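PDB 3LTO: mevalonate diphosphate decarboxylase from Legionella pneumophila, which probably catalyses the ATP-dependent decarboxylation of mevalonate diphosphate to isopentenyl diphosphate, a step of isoprenoid synthesis. Local coordinates for residues 3-14 with 32-43; 150-158 with 166-176. One frame throughout, in Å; residues are numbered along the deposited sequence.

Contact 1 of 2, residues 3-14 with 32-43; sequences WFAQAPANIALI and LSYTLSNLLSSV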
loop_
_atom_site.group_PDB
_atom_site.type_symbol
_atom_site.label_atom_id
_atom_site.label_comp_id
_atom_site.label_asym_id
_atom_site.label_seq_id
_atom_site.Cartn_x
_atom_site.Cartn_y
_atom_site.Cartn_z
ATOM N N TRP A 3 -12.572 -26.963 11.326
ATOM C CA TRP A 3 -12.160 -25.631 11.749
ATOM C C TRP A 3 -13.354 -24.732 11.470
ATOM O O TRP A 3 -14.105 -24.978 10.531
ATOM C CB TRP A 3 -10.941 -25.185 10.938
ATOM C CG TRP A 3 -9.742 -26.062 11.172
ATOM C CD1 TRP A 3 -8.780 -25.890 12.123
ATOM C CD2 TRP A 3 -9.402 -27.266 10.469
ATOM N NE1 TRP A 3 -7.859 -26.906 12.058
ATOM C CE2 TRP A 3 -8.216 -27.766 11.050
ATOM C CE3 TRP A 3 -9.982 -27.967 9.403
ATOM C CZ2 TRP A 3 -7.597 -28.940 10.601
ATOM C CZ3 TRP A 3 -9.363 -29.140 8.955
ATOM C CH2 TRP A 3 -8.182 -29.609 9.555
ATOM N N PHE A 4 -13.539 -23.703 12.292
ATOM C CA PHE A 4 -14.670 -22.794 12.135
ATOM C C PHE A 4 -14.233 -21.355 12.407
ATOM O O PHE A 4 -13.459 -21.104 13.326
ATOM C CB PHE A 4 -15.771 -23.201 13.119
ATOM C CG PHE A 4 -17.042 -22.404 12.995
ATOM C CD1 PHE A 4 -17.998 -22.727 12.039
ATOM C CD2 PHE A 4 -17.310 -21.365 13.881
ATOM C CE1 PHE A 4 -19.211 -22.029 11.970
ATOM C CE2 PHE A 4 -18.522 -20.660 13.821
ATOM C CZ PHE A 4 -19.471 -20.994 12.866
ATOM N N ALA A 5 -14.718 -20.419 11.599
ATOM C CA ALA A 5 -14.395 -19.006 11.784
ATOM C C ALA A 5 -15.549 -18.142 11.287
ATOM O O ALA A 5 -16.374 -18.582 10.486
ATOM C CB ALA A 5 -13.105 -18.644 11.037
ATOM N N GLN A 6 -15.597 -16.909 11.765
ATOM C CA GLN A 6 -16.647 -15.986 11.376
ATOM C C GLN A 6 -16.050 -14.622 11.067
ATOM O O GLN A 6 -14.943 -14.306 11.486
ATOM C CB GLN A 6 -17.683 -15.865 12.500
ATOM C CG GLN A 6 -18.329 -17.190 12.871
ATOM C CD GLN A 6 -19.405 -17.042 13.932
ATOM O OE1 GLN A 6 -19.144 -16.567 15.033
ATOM N NE2 GLN A 6 -20.625 -17.449 13.600
ATOM N N ALA A 7 -16.786 -13.823 10.314
ATOM C CA ALA A 7 -16.337 -12.492 9.958
ATOM C C ALA A 7 -17.573 -11.627 9.791
ATOM O O ALA A 7 -18.640 -12.106 9.412
ATOM C CB ALA A 7 -15.534 -12.527 8.667
ATOM N N PRO A 8 -17.442 -10.337 10.095
ATOM C CA PRO A 8 -18.560 -9.404 9.978
ATOM C C PRO A 8 -18.676 -8.761 8.604
ATOM O O PRO A 8 -17.708 -8.689 7.852
ATOM C CB PRO A 8 -18.253 -8.383 11.057
ATOM C CG PRO A 8 -16.760 -8.279 10.974
ATOM C CD PRO A 8 -16.306 -9.724 10.807
ATOM N N ALA A 9 -19.876 -8.306 8.270
ATOM C CA ALA A 9 -20.076 -7.625 7.005
ATOM C C ALA A 9 -19.698 -6.176 7.280
ATOM O O ALA A 9 -19.485 -5.792 8.430
ATOM C CB ALA A 9 -21.526 -7.712 6.580
ATOM N N ASN A 10 -19.594 -5.372 6.238
ATOM C CA ASN A 10 -19.265 -3.975 6.440
ATOM C C ASN A 10 -19.967 -3.190 5.355
ATOM O O ASN A 10 -20.239 -3.724 4.278
ATOM C CB ASN A 10 -17.741 -3.762 6.405
ATOM C CG ASN A 10 -17.167 -3.775 4.999
ATOM O OD1 ASN A 10 -17.402 -2.856 4.209
ATOM N ND2 ASN A 10 -16.406 -4.820 4.681
ATOM N N ILE A 11 -20.288 -1.936 5.658
ATOM C CA ILE A 11 -20.982 -1.056 4.722
ATOM C C ILE A 11 -20.158 0.207 4.439
ATOM O O ILE A 11 -19.828 0.977 5.344
ATOM C CB ILE A 11 -22.359 -0.646 5.279
ATOM C CG1 ILE A 11 -23.077 0.264 4.282
ATOM C CG2 ILE A 11 -22.192 0.062 6.613
ATOM C CD1 ILE A 11 -23.422 -0.408 2.974
ATOM N N ALA A 12 -19.837 0.408 3.168
ATOM C CA ALA A 12 -19.036 1.543 2.740
ATOM C C ALA A 12 -19.781 2.867 2.587
ATOM O O ALA A 12 -20.849 2.928 1.978
ATOM C CB ALA A 12 -18.329 1.190 1.428
ATOM N N LEU A 13 -19.208 3.922 3.164
ATOM C CA LEU A 13 -19.750 5.278 3.065
ATOM C C LEU A 13 -19.128 5.899 1.799
ATOM O O LEU A 13 -19.780 6.664 1.080
ATOM C CB LEU A 13 -19.390 6.089 4.318
ATOM C CG LEU A 13 -20.330 5.946 5.525
ATOM C CD1 LEU A 13 -20.632 4.487 5.776
ATOM C CD2 LEU A 13 -19.714 6.582 6.759
ATOM N N ILE A 14 -17.857 5.565 1.551
ATOM C CA ILE A 14 -17.128 5.995 0.349
ATOM C C ILE A 14 -16.891 4.654 -0.367
ATOM O O ILE A 14 -16.321 3.727 0.214
ATOM C CB ILE A 14 -15.776 6.659 0.692
ATOM C CG1 ILE A 14 -16.008 7.912 1.547
ATOM C CG2 ILE A 14 -15.043 7.034 -0.594
ATOM C CD1 ILE A 14 -16.759 9.031 0.828
ATOM N N LEU A 32 -14.076 3.800 2.654
ATOM C CA LEU A 32 -14.333 3.866 4.092
ATOM C C LEU A 32 -15.642 3.146 4.419
ATOM O O LEU A 32 -16.685 3.443 3.825
ATOM C CB LEU A 32 -14.443 5.326 4.539
ATOM C CG LEU A 32 -14.832 5.556 5.997
ATOM C CD1 LEU A 32 -13.617 5.397 6.882
ATOM C CD2 LEU A 32 -15.402 6.940 6.156
ATOM N N SER A 33 -15.600 2.217 5.371
ATOM C CA SER A 33 -16.801 1.479 5.722
ATOM C C SER A 33 -17.001 1.289 7.219
ATOM O O SER A 33 -16.062 1.405 8.008
ATOM C CB SER A 33 -16.787 0.109 5.038
ATOM O OG SER A 33 -15.674 -0.655 5.474
ATOM N N TYR A 34 -18.244 1.005 7.595
ATOM C CA TYR A 34 -18.595 0.762 8.984
ATOM C C TYR A 34 -18.689 -0.752 9.132
ATOM O O TYR A 34 -19.294 -1.419 8.292
ATOM C CB TYR A 34 -19.948 1.382 9.317
ATOM C CG TYR A 34 -20.330 1.222 10.775
ATOM C CD1 TYR A 34 -19.538 1.769 11.783
ATOM C CD2 TYR A 34 -21.465 0.505 11.148
ATOM C CE1 TYR A 34 -19.863 1.603 13.125
ATOM C CE2 TYR A 34 -21.797 0.333 12.492
ATOM C CZ TYR A 34 -20.991 0.885 13.471
ATOM O OH TYR A 34 -21.302 0.711 14.802
ATOM N N THR A 35 -18.096 -1.300 10.185
ATOM C CA THR A 35 -18.143 -2.741 10.379
ATOM C C THR A 35 -19.433 -3.126 11.106
ATOM O O THR A 35 -19.671 -2.705 12.231
ATOM C CB THR A 35 -16.894 -3.228 11.161
ATOM O OG1 THR A 35 -15.707 -2.759 10.502
ATOM C CG2 THR A 35 -16.845 -4.752 11.202
ATOM N N LEU A 36 -20.274 -3.910 10.440
ATOM C CA LEU A 36 -21.546 -4.344 11.010
ATOM C C LEU A 36 -21.343 -5.637 11.792
ATOM O O LEU A 36 -21.688 -6.727 11.333
ATOM C CB LEU A 36 -22.562 -4.547 9.883
ATOM C CG LEU A 36 -22.837 -3.288 9.050
ATOM C CD1 LEU A 36 -23.567 -3.648 7.768
ATOM C CD2 LEU A 36 -23.652 -2.306 9.881
ATOM N N SER A 37 -20.793 -5.498 12.990
ATOM C CA SER A 37 -20.489 -6.633 13.851
ATOM C C SER A 37 -21.602 -7.638 14.156
ATOM O O SER A 37 -21.321 -8.755 14.578
ATOM C CB SER A 37 -19.883 -6.119 15.158
ATOM O OG SER A 37 -18.605 -5.555 14.903
ATOM N N ASN A 38 -22.854 -7.264 13.938
ATOM C CA ASN A 38 -23.953 -8.182 14.212
ATOM C C ASN A 38 -24.279 -9.099 13.029
ATOM O O ASN A 38 -24.806 -10.187 13.220
ATOM C CB ASN A 38 -25.191 -7.392 14.640
ATOM C CG ASN A 38 -24.972 -6.642 15.946
ATOM O OD1 ASN A 38 -24.911 -7.243 17.019
ATOM N ND2 ASN A 38 -24.835 -5.321 15.856
ATOM N N LEU A 39 -23.967 -8.662 11.813
ATOM C CA LEU A 39 -24.213 -9.477 10.632
ATOM C C LEU A 39 -22.933 -10.271 10.410
ATOM O O LEU A 39 -21.868 -9.697 10.165
ATOM C CB LEU A 39 -24.526 -8.592 9.421
ATOM C CG LEU A 39 -25.738 -7.653 9.528
ATOM C CD1 LEU A 39 -25.889 -6.862 8.227
ATOM C CD2 LEU A 39 -27.008 -8.450 9.810
ATOM N N LEU A 40 -23.037 -11.593 10.502
ATOM C CA LEU A 40 -21.870 -12.458 10.370
ATOM C C LEU A 40 -21.986 -13.575 9.343
ATOM O O LEU A 40 -23.060 -14.118 9.106
ATOM C CB LEU A 40 -21.548 -13.107 11.729
ATOM C CG LEU A 40 -21.188 -12.256 12.952
ATOM C CD1 LEU A 40 -21.268 -13.103 14.217
ATOM C CD2 LEU A 40 -19.790 -11.683 12.784
ATOM N N SER A 41 -20.852 -13.913 8.742
ATOM C CA SER A 41 -20.778 -15.013 7.799
ATOM C C SER A 41 -19.927 -16.024 8.538
ATOM O O SER A 41 -19.052 -15.647 9.316
ATOM C CB SER A 41 -20.082 -14.598 6.499
ATOM O OG SER A 41 -20.995 -13.978 5.613
ATOM N N SER A 42 -20.187 -17.301 8.312
ATOM C CA SER A 42 -19.427 -18.344 8.982
ATOM C C SER A 42 -18.918 -19.359 7.987
ATOM O O SER A 42 -19.570 -19.648 6.992
ATOM C CB SER A 42 -20.299 -19.044 10.024
ATOM O OG SER A 42 -20.637 -18.149 11.070
ATOM N N VAL A 43 -17.737 -19.894 8.258
ATOM C CA VAL A 43 -17.162 -20.902 7.387
ATOM C C VAL A 43 -16.598 -22.049 8.193
ATOM O O VAL A 43 -15.801 -21.858 9.105
ATOM C CB VAL A 43 -16.042 -20.334 6.504
ATOM C CG1 VAL A 43 -15.368 -21.466 5.738
ATOM C CG2 VAL A 43 -16.612 -19.317 5.537
#

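Contact 2 of 2, residues 150-158 with 166-176; sequences SCRSFYAPW and VSAIDLPYKDL. With SO4 (sulfate ion), chain C.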
loop_
_atom_site.group_PDB
_atom_site.type_symbol
_atom_site.label_atom_id
_atom_site.label_comp_id
_atom_site.label_asym_id
_atom_site.label_seq_id
_atom_site.Cartn_x
_atom_site.Cartn_y
_atom_site.Cartn_z
ATOM N N SER A 150 -13.920 -7.444 1.215
ATOM C CA SER A 150 -13.644 -8.229 2.409
ATOM C C SER A 150 -12.466 -7.788 3.275
ATOM O O SER A 150 -12.477 -8.041 4.479
ATOM C CB SER A 150 -13.483 -9.711 2.050
ATOM O OG SER A 150 -12.234 -9.959 1.445
ATOM N N CYS A 151 -11.459 -7.139 2.689
ATOM C CA CYS A 151 -10.305 -6.722 3.486
ATOM C C CYS A 151 -10.686 -5.722 4.563
ATOM O O CYS A 151 -9.995 -5.594 5.574
ATOM C CB CYS A 151 -9.178 -6.155 2.598
ATOM S SG CYS A 151 -9.370 -4.468 1.946
ATOM N N ARG A 152 -11.800 -5.028 4.352
ATOM C CA ARG A 152 -12.288 -4.045 5.316
ATOM C C ARG A 152 -12.995 -4.679 6.505
ATOM O O ARG A 152 -13.222 -4.016 7.524
ATOM C CB ARG A 152 -13.250 -3.074 4.647
ATOM C CG ARG A 152 -12.589 -2.011 3.822
ATOM C CD ARG A 152 -13.595 -0.940 3.478
ATOM N NE ARG A 152 -13.919 -0.934 2.065
ATOM C CZ ARG A 152 -15.013 -1.461 1.534
ATOM N NH1 ARG A 152 -15.916 -2.048 2.298
ATOM N NH2 ARG A 152 -15.197 -1.387 0.226
ATOM N N SER A 153 -13.350 -5.955 6.385
ATOM C CA SER A 153 -14.043 -6.631 7.479
ATOM C C SER A 153 -13.127 -7.091 8.613
ATOM O O SER A 153 -13.606 -7.551 9.644
ATOM C CB SER A 153 -14.846 -7.819 6.945
ATOM O OG SER A 153 -15.979 -7.363 6.224
ATOM N N PHE A 154 -11.817 -6.951 8.415
ATOM C CA PHE A 154 -10.819 -7.343 9.407
ATOM C C PHE A 154 -10.549 -6.244 10.438
ATOM O O PHE A 154 -9.692 -6.397 11.314
ATOM C CB PHE A 154 -9.507 -7.710 8.699
ATOM C CG PHE A 154 -9.567 -9.019 7.970
ATOM C CD1 PHE A 154 -9.184 -10.197 8.602
ATOM C CD2 PHE A 154 -10.085 -9.091 6.680
ATOM C CE1 PHE A 154 -9.324 -11.429 7.966
ATOM C CE2 PHE A 154 -10.231 -10.323 6.031
ATOM C CZ PHE A 154 -9.850 -11.491 6.677
ATOM N N TYR A 155 -11.274 -5.135 10.328
ATOM C CA TYR A 155 -11.089 -4.015 11.244
ATOM C C TYR A 155 -12.445 -3.491 11.682
ATOM O O TYR A 155 -13.435 -3.671 10.981
ATOM C CB TYR A 155 -10.293 -2.907 10.546
ATOM C CG TYR A 155 -9.008 -3.419 9.931
ATOM C CD1 TYR A 155 -7.839 -3.513 10.685
ATOM C CD2 TYR A 155 -8.981 -3.877 8.612
ATOM C CE1 TYR A 155 -6.674 -4.053 10.146
ATOM C CE2 TYR A 155 -7.819 -4.422 8.062
ATOM C CZ TYR A 155 -6.672 -4.509 8.838
ATOM O OH TYR A 155 -5.531 -5.079 8.319
ATOM N N ALA A 156 -12.476 -2.846 12.844
ATOM C CA ALA A 156 -13.698 -2.286 13.410
ATOM C C ALA A 156 -13.330 -1.226 14.450
ATOM O O ALA A 156 -12.233 -1.259 15.012
ATOM C CB ALA A 156 -14.517 -3.393 14.060
ATOM N N PRO A 157 -14.241 -0.269 14.716
ATOM C CA PRO A 157 -15.561 -0.156 14.090
ATOM C C PRO A 157 -15.555 0.501 12.706
ATOM O O PRO A 157 -16.541 0.423 11.978
ATOM C CB PRO A 157 -16.357 0.641 15.121
ATOM C CG PRO A 157 -15.322 1.574 15.657
ATOM C CD PRO A 157 -14.138 0.648 15.866
ATOM N N TRP A 158 -14.456 1.151 12.345
ATOM C CA TRP A 158 -14.344 1.782 11.029
ATOM C C TRP A 158 -13.081 1.311 10.326
ATOM O O TRP A 158 -12.044 1.122 10.960
ATOM C CB TRP A 158 -14.295 3.309 11.141
ATOM C CG TRP A 158 -15.525 3.922 11.702
ATOM C CD1 TRP A 158 -15.781 4.196 13.014
ATOM C CD2 TRP A 158 -16.700 4.301 10.973
ATOM N NE1 TRP A 158 -17.050 4.722 13.147
ATOM C CE2 TRP A 158 -17.633 4.795 11.910
ATOM C CE3 TRP A 158 -17.055 4.269 9.618
ATOM C CZ2 TRP A 158 -18.902 5.252 11.537
ATOM C CZ3 TRP A 158 -18.316 4.720 9.246
ATOM C CH2 TRP A 158 -19.225 5.207 10.203
ATOM N N VAL A 166 -4.900 -1.378 4.696
ATOM C CA VAL A 166 -6.224 -1.253 5.285
ATOM C C VAL A 166 -6.032 -1.180 6.791
ATOM O O VAL A 166 -5.245 -1.928 7.356
ATOM C CB VAL A 166 -7.117 -2.472 4.968
ATOM C CG1 VAL A 166 -8.498 -2.271 5.576
ATOM C CG2 VAL A 166 -7.215 -2.669 3.471
ATOM N N SER A 167 -6.753 -0.280 7.441
ATOM C CA SER A 167 -6.628 -0.139 8.884
ATOM C C SER A 167 -7.895 0.371 9.528
ATOM O O SER A 167 -8.786 0.894 8.859
ATOM C CB SER A 167 -5.501 0.836 9.231
ATOM O OG SER A 167 -4.243 0.349 8.806
ATOM N N ALA A 168 -7.965 0.209 10.841
ATOM C CA ALA A 168 -9.099 0.704 11.591
ATOM C C ALA A 168 -8.791 2.187 11.779
ATOM O O ALA A 168 -7.660 2.548 12.108
ATOM C CB ALA A 168 -9.178 0.006 12.939
ATOM N N ILE A 169 -9.774 3.047 11.543
ATOM C CA ILE A 169 -9.570 4.480 11.720
ATOM C C ILE A 169 -10.447 4.921 12.891
ATOM O O ILE A 169 -11.621 4.556 12.974
ATOM C CB ILE A 169 -9.925 5.272 10.428
ATOM C CG1 ILE A 169 -9.652 6.765 10.634
ATOM C CG2 ILE A 169 -11.381 5.060 10.055
ATOM C CD1 ILE A 169 -9.895 7.604 9.387
ATOM N N ASP A 170 -9.869 5.696 13.802
ATOM C CA ASP A 170 -10.585 6.157 14.984
ATOM C C ASP A 170 -11.493 7.346 14.709
ATOM O O ASP A 170 -11.058 8.498 14.745
ATOM C CB ASP A 170 -9.580 6.500 16.090
ATOM C CG ASP A 170 -10.247 6.985 17.366
ATOM O OD1 ASP A 170 -11.199 6.328 17.843
ATOM O OD2 ASP A 170 -9.806 8.022 17.904
ATOM N N LEU A 171 -12.758 7.053 14.423
ATOM C CA LEU A 171 -13.739 8.088 14.148
ATOM C C LEU A 171 -14.683 8.247 15.337
ATOM O O LEU A 171 -14.917 7.303 16.086
ATOM C CB LEU A 171 -14.512 7.761 12.866
ATOM C CG LEU A 171 -13.629 7.778 11.609
ATOM C CD1 LEU A 171 -14.444 7.402 10.390
ATOM C CD2 LEU A 171 -13.014 9.158 11.428
ATOM N N PRO A 172 -15.230 9.458 15.519
ATOM C CA PRO A 172 -16.152 9.895 16.573
ATOM C C PRO A 172 -17.413 9.079 16.872
ATOM O O PRO A 172 -17.908 9.116 17.997
ATOM C CB PRO A 172 -16.506 11.318 16.147
ATOM C CG PRO A 172 -15.284 11.770 15.442
ATOM C CD PRO A 172 -14.947 10.574 14.600
ATOM N N TYR A 173 -17.944 8.360 15.889
ATOM C CA TYR A 173 -19.167 7.594 16.114
ATOM C C TYR A 173 -18.949 6.087 16.221
ATOM O O TYR A 173 -18.141 5.514 15.497
ATOM C CB TYR A 173 -20.170 7.903 15.002
ATOM C CG TYR A 173 -20.523 9.368 14.920
ATOM C CD1 TYR A 173 -21.368 9.959 15.862
ATOM C CD2 TYR A 173 -19.992 10.176 13.917
ATOM C CE1 TYR A 173 -21.675 11.318 15.806
ATOM C CE2 TYR A 173 -20.292 11.540 13.852
ATOM C CZ TYR A 173 -21.133 12.101 14.798
ATOM O OH TYR A 173 -21.436 13.442 14.734
ATOM N N LYS A 174 -19.679 5.456 17.134
ATOM C CA LYS A 174 -19.578 4.018 17.364
ATOM C C LYS A 174 -20.943 3.509 17.834
ATOM O O LYS A 174 -21.796 4.290 18.248
ATOM C CB LYS A 174 -18.520 3.736 18.438
ATOM C CG LYS A 174 -17.157 4.383 18.158
ATOM C CD LYS A 174 -16.287 4.444 19.412
ATOM C CE LYS A 174 -14.951 5.145 19.140
ATOM N NZ LYS A 174 -15.119 6.569 18.719
ATOM N N ASP A 175 -21.146 2.201 17.782
ATOM C CA ASP A 175 -22.418 1.634 18.194
ATOM C C ASP A 175 -23.551 2.343 17.460
ATOM O O ASP A 175 -24.443 2.915 18.080
ATOM C CB ASP A 175 -22.622 1.782 19.706
ATOM C CG ASP A 175 -21.601 1.002 20.517
ATOM O OD1 ASP A 175 -21.384 -0.194 20.215
ATOM O OD2 ASP A 175 -21.021 1.577 21.465
ATOM N N LEU A 176 -23.507 2.322 16.135
ATOM C CA LEU A 176 -24.552 2.955 15.346
ATOM C C LEU A 176 -25.713 1.986 15.213
ATOM O O LEU A 176 -25.532 0.777 15.329
ATOM C CB LEU A 176 -24.034 3.292 13.950
ATOM C CG LEU A 176 -22.828 4.222 13.852
ATOM C CD1 LEU A 176 -22.367 4.286 12.397
ATOM C CD2 LEU A 176 -23.192 5.612 14.384
HETATM S S SO4 C . -17.715 -1.188 -1.823
HETATM O O1 SO4 C . -16.925 -0.050 -1.324
HETATM O O2 SO4 C . -17.335 -2.381 -1.060
HETATM O O3 SO4 C . -19.142 -0.893 -1.632
HETATM O O4 SO4 C . -17.463 -1.434 -3.248
#

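Contact 1 of 2, residues 3-14 with 32-43
Gln6 and Ser42 meet across a non-hydrogen-bonded pair of antiparallel strands. The glutamine chain starts with CG anti to the carbonyl carbon (chi1 -59°) and runs on extended, which lays its amide beside the serine; Gln6 NE2 gives a nearly straight hydrogen bond to Ser42 OG, 2.6 Å, with the oxygen in the amide plane. Phe4 CZ comes within 3.5 Å of Ser42 CB, the ring oblique to it. Further along that face, Pro8 CG rests on the methyl of Thr35, 3.5 Å from Thr35 CG2, while Leu40 CD2 comes within 4.0 Å of Pro8 CB. On the reverse face Ile11 places CG2 3.8 Å from Tyr34 CB and packs CB against Leu36 CD1. Ala5, Ala7 and Val43, also on that side, are covered by helix 110-129. The pairing itself is carried by backbone bonds: Ala7 N and O bond Ser41 O and N, and Ile11 does the same with Tyr34. Between these rungs residues 36-39 form a type I turn. Beyond Ala12, Leu13 and Ile14 both face Leu32, whose O accepts Leu13 N at 2.7 Å and Ile14 N weakly: a classic beta bulge ending an antiparallel pair in the N-terminal domain's sheet.

Contact 2 of 2, residues 150-158 with 166-176
With CG anti to the carbonyl carbon in both Trp158 (chi1 -64°) and Tyr155, the two large rings of 150-158 swing onto the chain of 166-176. The motif is the mouth of an antiparallel beta hairpin, strands 158-162 and 165-168, extended by the loops that flank it. Ile169 N bonds Trp158 O from above the carbonyl plane, and Ala168 CA makes a CA-H...O contact with the same oxygen, so two neighbouring residues share one acceptor.

The Tyr155 ring lies flat over the strand: Ser167 CA stands 4.0 Å from the ring centroid, close to the ring normal, a CH-pi contact over the centre of the face. Val166 CG1 touches the ring at Tyr155 CE2, 3.4 Å away, the two side chains meeting at a slant, and its other methyl, CG2, turns to Cys151 SG. Asp137 takes the tyrosine hydroxyl as hydrogen-bond partner, and Ala140 of helix 136-144 also packs on this side chain.

Trp158 is gripped from several directions. Leu171 CB sits over the face of its five-membered ring in a second CH-pi contact, the leucine crossing the indole at about a right angle. Leu176 CD1 comes to Trp158 CZ2 at 3.7 Å, and Ile169 CG2 packs on Trp158 CB. Phe223 meets the indole edge-to-face, closing the packing with helix 208-224. Lys174 NZ curls back to hydrogen-bond Leu171 O, bridging the loop residues 171-174. What fixes the rotation of the indole is its N-H: Trp158 NE1 reaches Tyr173 O at 2.7 Å, with an N-H...O angle of 178° and the oxygen in the ring plane.

Overall arrangement
Contacts 1 and 2 share one sheet, in which strand 31-47 pairs with both strand 2-12 and strand 158-162; their centres lie about 10 Å apart. Two probable hydrogen bonds join them directly, Thr35 OG1 to Tyr155 O at 2.5 Å and Pro8 O to Ser153 OG at 2.7 Å, and Tyr34 OH bonds Leu176 N. Both also approach a sulfate, probably from the crystallisation liquor: Arg152 NH2 of contact 2 bonds its O2 at 2.7 Å, and the Ala12 side chain of contact 1 is about 3 Å from the sulfate at the nearest atoms. Tyr16 N, Met17 N and Ser149 OG also hydrogen-bond it, consistent with an anion-binding pocket, perhaps for substrate phosphate.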